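Local atomic coordinates of MlnE (Bacillus amyloliquefaciens subsp. plantarum, PDB entry 5D2E), a protein that belongs to the macrolactin assembly line, this N-terminal piece being a B-type ketoreductase that binds NADP and probably reduces beta-keto groups of the growing polyketide. Residues D43-K48 with R248-R253; I129-A134 with L174-N179; E211-F216 with C244-H249. All coordinates share one frame; numbering follows the deposited sequence.

Interaction 1 of 3, residues D43-K48 with R248-R253; sequences DRHEFK and RHYYKR
CB of H45 lies over one face of the Y250 ring, 3.6 Å from the ring centroid, a CH-pi contact, and the imidazole follows nearly parallel to the phenol, planes at 20°, but slid so far that the rings barely overlap. With CG between backbone N and carbonyl carbon (chi1 67°), the phenol of Y250 swings across toward H45. F47 presents an edge to the same ring, CD1 to Y250 CD1 3.9 Å, the two side chains crossing at about a right angle. On the other face of the sheet, NH2 of R44 rests over the H249 ring, 3.6 Å from H249 CG, while the R44 side chain lies beside that of Y251, guanidinium and phenol planes only 14° apart. This surface contact ties the early strand 35-46 to strand 249-257, which follows the Rossmann-like first half of the chain. The strands are antiparallel: D43 with K252 and H45 with Y250 are hydrogen-bonded pairs, R44 with Y251 and E46 with H249 are not. Each hydrogen-bonded pair closes two N-H...O bonds, the shortest from D43 N to K252 O at 2.7 Å. Where strand 35-46 ends, F47 N continues the pattern by bonding R248 O at 3.0 Å, from above the carbonyl plane. The imidazole of H45 is held in its rotation by NE2 donating to D43 OD2 (2.6 Å), the carboxylate being met on its anti side. Farther out, F231 of helix 222-233 meets the rings of both F47 and Y250, and the Y251 hydroxyl has its partner in E246.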
# COMPACT_ATOMS: atom_id res chain seq x y z
N ASP A 43 -11.57 15.03 4.38
CA ASP A 43 -12.07 16.42 4.49
C ASP A 43 -11.85 17.10 3.16
O ASP A 43 -10.78 17.02 2.57
CB ASP A 43 -11.52 17.26 5.67
CG ASP A 43 -10.03 17.22 5.78
OD1 ASP A 43 -9.48 16.15 6.15
OD2 ASP A 43 -9.39 18.29 5.57
N ARG A 44 -12.88 17.81 2.75
CA ARG A 44 -12.98 18.40 1.44
C ARG A 44 -12.89 19.92 1.55
O ARG A 44 -13.46 20.50 2.44
CB ARG A 44 -14.28 17.96 0.77
CG ARG A 44 -14.74 18.90 -0.32
CD ARG A 44 -16.14 18.62 -0.90
NE ARG A 44 -15.85 17.59 -1.76
CZ ARG A 44 -15.82 17.55 -3.08
NH1 ARG A 44 -15.31 16.37 -3.56
NH2 ARG A 44 -16.36 18.47 -3.86
N HIS A 45 -12.24 20.55 0.57
CA HIS A 45 -11.96 21.96 0.52
C HIS A 45 -12.05 22.48 -0.90
O HIS A 45 -11.77 21.79 -1.87
CB HIS A 45 -10.56 22.26 0.99
CG HIS A 45 -10.23 21.65 2.28
ND1 HIS A 45 -10.46 22.30 3.47
CD2 HIS A 45 -9.80 20.42 2.60
CE1 HIS A 45 -10.15 21.51 4.47
NE2 HIS A 45 -9.73 20.36 3.97
N GLU A 46 -12.34 23.77 -0.98
CA GLU A 46 -12.29 24.50 -2.24
C GLU A 46 -10.86 24.90 -2.48
O GLU A 46 -10.16 25.30 -1.59
CB GLU A 46 -13.16 25.75 -2.22
CG GLU A 46 -14.64 25.49 -2.02
CD GLU A 46 -15.53 26.66 -2.49
OE1 GLU A 46 -15.05 27.84 -2.50
OE2 GLU A 46 -16.70 26.40 -2.87
N PHE A 47 -10.43 24.79 -3.73
CA PHE A 47 -9.08 25.11 -4.10
C PHE A 47 -9.01 26.58 -4.44
O PHE A 47 -9.70 27.01 -5.34
CB PHE A 47 -8.64 24.30 -5.31
CG PHE A 47 -7.20 24.58 -5.66
CD1 PHE A 47 -6.19 24.03 -4.90
CD2 PHE A 47 -6.87 25.49 -6.65
CE1 PHE A 47 -4.87 24.32 -5.16
CE2 PHE A 47 -5.53 25.78 -6.94
CZ PHE A 47 -4.52 25.20 -6.18
N LYS A 48 -8.17 27.31 -3.73
CA LYS A 48 -8.23 28.76 -3.66
C LYS A 48 -7.02 29.46 -4.31
O LYS A 48 -6.97 30.69 -4.36
CB LYS A 48 -8.26 29.14 -2.16
CG LYS A 48 -9.34 30.15 -1.77
CD LYS A 48 -8.77 31.41 -1.10
CE LYS A 48 -8.72 32.58 -2.08
NZ LYS A 48 -8.22 33.81 -1.42
N ARG A 248 -11.05 22.14 -9.01
CA ARG A 248 -11.74 23.14 -8.14
C ARG A 248 -11.85 22.83 -6.62
O ARG A 248 -12.27 23.64 -5.83
CB ARG A 248 -13.14 23.39 -8.72
CG ARG A 248 -13.08 24.06 -10.08
CD ARG A 248 -14.44 24.61 -10.51
NE ARG A 248 -14.13 25.56 -11.56
CZ ARG A 248 -14.12 26.90 -11.45
NH1 ARG A 248 -14.51 27.54 -10.35
NH2 ARG A 248 -13.76 27.60 -12.51
N HIS A 249 -11.46 21.63 -6.24
CA HIS A 249 -11.62 21.10 -4.89
C HIS A 249 -10.44 20.16 -4.58
O HIS A 249 -9.87 19.59 -5.47
CB HIS A 249 -12.88 20.29 -4.77
CG HIS A 249 -14.13 21.08 -4.98
ND1 HIS A 249 -14.74 21.20 -6.22
CD2 HIS A 249 -14.85 21.84 -4.12
CE1 HIS A 249 -15.81 21.97 -6.09
NE2 HIS A 249 -15.90 22.36 -4.83
N TYR A 250 -10.11 20.03 -3.30
CA TYR A 250 -9.15 19.05 -2.89
C TYR A 250 -9.60 18.38 -1.61
O TYR A 250 -10.43 18.90 -0.85
CB TYR A 250 -7.75 19.65 -2.78
CG TYR A 250 -7.54 20.68 -1.67
CD1 TYR A 250 -7.78 22.02 -1.90
CD2 TYR A 250 -7.15 20.28 -0.40
CE1 TYR A 250 -7.59 22.95 -0.90
CE2 TYR A 250 -6.98 21.20 0.62
CZ TYR A 250 -7.19 22.54 0.35
OH TYR A 250 -7.01 23.45 1.34
N TYR A 251 -9.04 17.21 -1.37
CA TYR A 251 -9.39 16.48 -0.17
C TYR A 251 -8.22 15.71 0.44
O TYR A 251 -7.27 15.25 -0.26
CB TYR A 251 -10.67 15.64 -0.37
CG TYR A 251 -10.91 15.13 -1.74
CD1 TYR A 251 -11.50 15.91 -2.73
CD2 TYR A 251 -10.55 13.82 -2.07
CE1 TYR A 251 -11.67 15.43 -4.04
CE2 TYR A 251 -10.72 13.29 -3.40
CZ TYR A 251 -11.28 14.10 -4.39
OH TYR A 251 -11.41 13.51 -5.66
N LYS A 252 -8.27 15.64 1.77
CA LYS A 252 -7.31 14.97 2.57
C LYS A 252 -8.00 13.94 3.45
O LYS A 252 -9.19 14.04 3.71
CB LYS A 252 -6.66 16.00 3.49
CG LYS A 252 -5.70 16.95 2.82
CD LYS A 252 -4.82 17.55 3.90
CE LYS A 252 -3.57 18.17 3.33
NZ LYS A 252 -3.99 19.25 2.41
N ARG A 253 -7.22 12.98 3.92
CA ARG A 253 -7.79 11.86 4.62
C ARG A 253 -7.00 11.53 5.89
O ARG A 253 -5.78 11.71 5.94
CB ARG A 253 -7.88 10.61 3.77
CG ARG A 253 -6.54 9.99 3.48
CD ARG A 253 -6.63 8.69 2.72
NE ARG A 253 -5.41 8.45 1.97
CZ ARG A 253 -5.33 7.66 0.91
NH1 ARG A 253 -6.40 6.98 0.47
NH2 ARG A 253 -4.19 7.56 0.25

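Interaction 2 of 3, residues I129-A134 with L174-N179; sequences IHFLAA and LYLYEN
F131 and L176 cross at about a right angle, with CD1 of the phenylalanine 3.7 Å from L176 CB. The same ring turns its edge to E178: CG of the glutamate lies in the ring plane, and OE2 comes within 3.6 Å of F131 CZ, the carboxylate inclined 57° to the ring. I129 extends this apolar side, its CG2 touching L176 CD1 at 3.7 Å while its CD1 lies alongside L174. With CG1 beside the backbone N (chi1 -52°), the isoleucine leans its CD1 toward L174 CB. I229 of helix 222-233 packs on both I129 and L176. On the other side of the sheet H130 and Y175 meet obliquely, ND1 coming in at the edge of the tyrosine ring, 3.7 Å from CD1. A133 fits closely against Y177, CB to CB 3.5 Å. A water ties the backbone and imidazole together: it accepts from L132 N, donates to L176 O (2.8 Å) and is hydrogen-bonded to H130 ND1. H130 NE2 is hydrogen-bonded to S154, so the imidazole is held at both nitrogens; the phenol of Y175 is held by its hydroxyl, bonded to the carbonyl of Y188. Along the backbone, H130 N bonds to L174 O and L176 N to H130 O at 2.9 Å; A133, at the centre of an inverse gamma turn, gives its O to E178 N. Parallel strands 127-133 and 171-180, joined through helix 141-164, form a beta-alpha-beta unit of the Rossmann-like fold, here in the first of two such subdomains, which lies away from the NADP site.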
# COMPACT_ATOMS: atom_id res chain seq x y z
N ILE A 129 10.46 18.31 -7.50
CA ILE A 129 9.19 17.94 -8.08
C ILE A 129 9.44 16.64 -8.87
O ILE A 129 10.23 16.57 -9.77
CB ILE A 129 8.52 18.97 -8.98
CG1 ILE A 129 8.41 20.35 -8.28
CG2 ILE A 129 7.20 18.42 -9.54
CD1 ILE A 129 7.56 20.38 -7.09
N HIS A 130 8.73 15.58 -8.48
CA HIS A 130 8.81 14.34 -9.20
C HIS A 130 7.48 14.12 -9.89
O HIS A 130 6.45 13.84 -9.24
CB HIS A 130 9.10 13.21 -8.24
CG HIS A 130 9.41 11.91 -8.91
ND1 HIS A 130 8.42 11.05 -9.32
CD2 HIS A 130 10.59 11.29 -9.18
CE1 HIS A 130 8.96 9.99 -9.90
NE2 HIS A 130 10.28 10.09 -9.78
N PHE A 131 7.48 14.25 -11.21
CA PHE A 131 6.26 14.08 -11.97
C PHE A 131 6.45 13.22 -13.22
O PHE A 131 6.40 13.72 -14.35
CB PHE A 131 5.73 15.48 -12.37
CG PHE A 131 4.36 15.46 -13.11
CD1 PHE A 131 3.43 14.49 -12.89
CD2 PHE A 131 4.03 16.47 -13.97
CE1 PHE A 131 2.17 14.53 -13.52
CE2 PHE A 131 2.81 16.51 -14.61
CZ PHE A 131 1.86 15.55 -14.36
N LEU A 132 6.61 11.95 -12.99
CA LEU A 132 6.74 10.94 -14.02
C LEU A 132 5.51 10.02 -14.06
O LEU A 132 5.31 9.29 -15.04
CB LEU A 132 7.89 10.02 -13.71
CG LEU A 132 9.25 10.66 -13.56
CD1 LEU A 132 10.29 9.59 -13.35
CD2 LEU A 132 9.60 11.57 -14.76
N ALA A 133 4.74 10.01 -12.98
CA ALA A 133 3.65 9.00 -12.78
C ALA A 133 2.37 9.35 -13.50
O ALA A 133 1.48 10.07 -12.95
CB ALA A 133 3.37 8.79 -11.30
N ALA A 134 2.32 8.88 -14.76
CA ALA A 134 1.13 9.01 -15.55
C ALA A 134 0.87 7.77 -16.36
O ALA A 134 1.64 6.81 -16.34
CB ALA A 134 1.16 10.31 -16.42
N LEU A 174 8.00 16.78 -3.72
CA LEU A 174 6.61 16.73 -4.06
C LEU A 174 6.50 15.77 -5.17
O LEU A 174 7.02 16.00 -6.27
CB LEU A 174 6.03 18.12 -4.43
CG LEU A 174 4.57 18.12 -4.92
CD1 LEU A 174 3.57 17.60 -3.86
CD2 LEU A 174 4.19 19.53 -5.35
N TYR A 175 5.82 14.65 -4.90
CA TYR A 175 5.55 13.60 -5.82
C TYR A 175 4.13 13.79 -6.35
O TYR A 175 3.21 13.89 -5.58
CB TYR A 175 5.70 12.26 -5.12
CG TYR A 175 5.04 11.12 -5.80
CD1 TYR A 175 5.56 10.54 -6.95
CD2 TYR A 175 3.82 10.63 -5.31
CE1 TYR A 175 4.86 9.52 -7.60
CE2 TYR A 175 3.14 9.60 -5.96
CZ TYR A 175 3.66 9.06 -7.08
OH TYR A 175 2.93 8.00 -7.62
N LEU A 176 3.99 13.81 -7.69
CA LEU A 176 2.74 14.00 -8.40
C LEU A 176 2.44 12.83 -9.30
O LEU A 176 3.31 12.28 -9.92
CB LEU A 176 2.78 15.25 -9.30
CG LEU A 176 3.36 16.51 -8.68
CD1 LEU A 176 3.54 17.67 -9.66
CD2 LEU A 176 2.47 16.90 -7.55
N TYR A 177 1.15 12.48 -9.36
CA TYR A 177 0.66 11.53 -10.31
C TYR A 177 -0.72 11.95 -10.80
O TYR A 177 -1.46 12.62 -10.09
CB TYR A 177 0.56 10.12 -9.76
CG TYR A 177 -0.41 9.86 -8.66
CD1 TYR A 177 -0.07 10.15 -7.33
CD2 TYR A 177 -1.69 9.33 -8.92
CE1 TYR A 177 -0.95 9.88 -6.30
CE2 TYR A 177 -2.56 9.05 -7.89
CZ TYR A 177 -2.19 9.34 -6.59
OH TYR A 177 -3.05 9.10 -5.56
N GLU A 178 -1.06 11.47 -11.99
CA GLU A 178 -2.31 11.78 -12.62
C GLU A 178 -3.30 10.64 -12.41
O GLU A 178 -2.94 9.46 -12.38
CB GLU A 178 -2.18 11.96 -14.11
CG GLU A 178 -1.34 13.15 -14.52
CD GLU A 178 -1.25 13.26 -16.04
OE1 GLU A 178 -1.67 12.33 -16.77
OE2 GLU A 178 -0.83 14.30 -16.47
N ASN A 179 -4.55 11.05 -12.30
CA ASN A 179 -5.67 10.13 -12.25
C ASN A 179 -6.86 10.84 -12.93
O ASN A 179 -6.72 12.00 -13.33
CB ASN A 179 -5.98 9.67 -10.81
CG ASN A 179 -6.91 8.40 -10.76
OD1 ASN A 179 -7.05 7.66 -11.72
ND2 ASN A 179 -7.49 8.17 -9.62
O HOH W 1 5.76 11.04 -10.42

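Interaction 3 of 3, residues E211-F216 with C244-H249; sequences ELKSMF and CYEPRH
Two carbonyl oxygens carry the polar joint: E211 O takes the N-H of Y245 at 2.8 Å, and Y245 O takes that of K213, also at 2.8 Å, almost in line with the carbonyl. E211 O also lies at the edge of the Y245 ring, near its plane, with Y245 CB 3.4 Å away. Next along, K213 O is approached by CA of E246 and by CD of P247. The register of E211 with C244 puts both side chains on one face; with E211 CG (chi1 175°) and C244 SG each anti to its backbone N they run side by side, and SG meets the carboxylate, 3.6 Å from E211 CD. That carboxylate is tied to N179 and, weakly, to Y177. This is the parallel pairing of strands 205-214 and 242-245 at the margin of the Rossmann-like first subdomain, where strand 242-245 also pairs antiparallel with strand 249-257: E246 N bonds to H249 O at 2.7 Å, closing the tight turn between them. M215, bent at chi2 and chi3, crosses the E246 side chain obliquely and lays SD 3.6 Å from E246 CD. K213 runs beside the glutamate in the same direction, its NZ 4.2 Å from E246 OE2, beyond a salt bridge, while OE2 is hydrogen-bonded to the hydroxyl of Y251. On the face of L212 and Y245, helix 222-233 packs V228 against both, and the Y245 hydroxyl bonds to E232.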
# COMPACT_ATOMS: atom_id res chain seq x y z
N GLU A 211 -2.29 13.74 -5.90
CA GLU A 211 -2.99 13.16 -6.99
C GLU A 211 -3.62 14.32 -7.78
O GLU A 211 -4.20 15.29 -7.20
CB GLU A 211 -4.09 12.22 -6.48
CG GLU A 211 -4.95 11.65 -7.59
CD GLU A 211 -5.98 10.62 -7.11
OE1 GLU A 211 -5.65 9.93 -6.19
OE2 GLU A 211 -7.05 10.46 -7.69
N LEU A 212 -3.39 14.28 -9.06
CA LEU A 212 -3.94 15.28 -9.97
C LEU A 212 -5.09 14.62 -10.73
O LEU A 212 -4.88 13.96 -11.77
CB LEU A 212 -2.86 15.83 -10.92
CG LEU A 212 -1.58 16.35 -10.25
CD1 LEU A 212 -0.48 16.56 -11.26
CD2 LEU A 212 -1.84 17.61 -9.47
N LYS A 213 -6.30 14.77 -10.20
CA LYS A 213 -7.45 14.06 -10.79
C LYS A 213 -8.26 14.96 -11.72
O LYS A 213 -8.91 15.90 -11.27
CB LYS A 213 -8.37 13.49 -9.72
CG LYS A 213 -9.46 12.63 -10.33
CD LYS A 213 -10.18 11.68 -9.42
CE LYS A 213 -10.81 12.32 -8.25
NZ LYS A 213 -11.32 11.16 -7.38
N SER A 214 -8.19 14.67 -13.00
CA SER A 214 -9.09 15.26 -13.98
C SER A 214 -10.51 14.73 -13.78
O SER A 214 -10.71 13.55 -13.66
CB SER A 214 -8.65 14.85 -15.36
OG SER A 214 -7.47 15.57 -15.57
N MET A 215 -11.48 15.60 -13.85
CA MET A 215 -12.87 15.20 -13.81
C MET A 215 -13.50 15.29 -15.23
O MET A 215 -12.97 16.03 -16.09
CB MET A 215 -13.60 16.12 -12.85
CG MET A 215 -13.08 16.10 -11.41
SD MET A 215 -13.05 14.50 -10.67
CE MET A 215 -14.77 14.33 -10.12
N PHE A 216 -14.62 14.66 -15.48
CA PHE A 216 -15.27 14.79 -16.80
C PHE A 216 -15.65 16.27 -16.97
O PHE A 216 -16.11 16.94 -16.04
CB PHE A 216 -16.51 13.92 -16.92
CG PHE A 216 -16.25 12.45 -16.79
CD1 PHE A 216 -15.23 11.81 -17.51
CD2 PHE A 216 -17.03 11.68 -15.92
CE1 PHE A 216 -14.99 10.45 -17.34
CE2 PHE A 216 -16.82 10.32 -15.79
CZ PHE A 216 -15.79 9.70 -16.49
N CYS A 244 -5.53 14.77 -2.50
CA CYS A 244 -6.06 14.52 -3.82
C CYS A 244 -6.68 15.82 -4.32
O CYS A 244 -7.57 16.39 -3.65
CB CYS A 244 -7.08 13.43 -3.79
SG CYS A 244 -7.87 13.16 -5.42
N TYR A 245 -6.17 16.30 -5.46
CA TYR A 245 -6.61 17.54 -6.07
C TYR A 245 -7.47 17.29 -7.26
O TYR A 245 -7.15 16.47 -8.11
CB TYR A 245 -5.40 18.35 -6.55
CG TYR A 245 -4.57 18.92 -5.43
CD1 TYR A 245 -4.87 20.13 -4.83
CD2 TYR A 245 -3.47 18.22 -4.95
CE1 TYR A 245 -4.12 20.62 -3.76
CE2 TYR A 245 -2.70 18.71 -3.89
CZ TYR A 245 -3.03 19.90 -3.32
OH TYR A 245 -2.25 20.34 -2.33
N GLU A 246 -8.63 17.94 -7.28
CA GLU A 246 -9.37 18.11 -8.53
C GLU A 246 -9.09 19.55 -8.91
O GLU A 246 -8.61 20.32 -8.09
CB GLU A 246 -10.88 17.89 -8.28
CG GLU A 246 -11.22 16.45 -7.96
CD GLU A 246 -12.63 16.21 -7.51
OE1 GLU A 246 -13.43 17.13 -7.63
OE2 GLU A 246 -12.91 15.08 -7.08
N PRO A 247 -9.50 19.96 -10.11
CA PRO A 247 -9.23 21.36 -10.46
C PRO A 247 -9.88 22.42 -9.58
O PRO A 247 -9.25 23.43 -9.29
CB PRO A 247 -9.71 21.43 -11.90
CG PRO A 247 -9.53 20.02 -12.40
CD PRO A 247 -10.03 19.20 -11.25
N ARG A 248 -11.05 22.14 -9.01
CA ARG A 248 -11.74 23.14 -8.14
C ARG A 248 -11.85 22.83 -6.62
O ARG A 248 -12.27 23.64 -5.83
CB ARG A 248 -13.14 23.39 -8.72
CG ARG A 248 -13.08 24.06 -10.08
CD ARG A 248 -14.44 24.61 -10.51
NE ARG A 248 -14.13 25.56 -11.56
CZ ARG A 248 -14.12 26.90 -11.45
NH1 ARG A 248 -14.51 27.54 -10.35
NH2 ARG A 248 -13.76 27.60 -12.51
N HIS A 249 -11.46 21.63 -6.24
CA HIS A 249 -11.62 21.10 -4.89
C HIS A 249 -10.44 20.16 -4.58
O HIS A 249 -9.87 19.59 -5.47
CB HIS A 249 -12.88 20.29 -4.77
CG HIS A 249 -14.13 21.08 -4.98
ND1 HIS A 249 -14.74 21.20 -6.22
CD2 HIS A 249 -14.85 21.84 -4.12
CE1 HIS A 249 -15.81 21.97 -6.09
NE2 HIS A 249 -15.90 22.36 -4.83

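How the interactions relate
The three contacts run in sequence across neighbouring strands. Interactions 2 and 3 meet at the pairing of strands 171-180 and 205-214, where Y177 O and L212 N are 2.7 Å apart and F131 and L176 pack on L212 CD1. Interaction 3 passes to interaction 1 through R248 and H249, which both contain; here Y251 N lies 2.8 Å from C244 O. Centres of interactions 1 and 3 are about 9 Å apart, those of 2 and 3 about 13 Å; interactions 1 and 2, centres about 18 Å apart and nearest atoms about 6 Å, do not touch. The pairing thus changes from parallel to antiparallel along this series, all of it away from the NADP pocket.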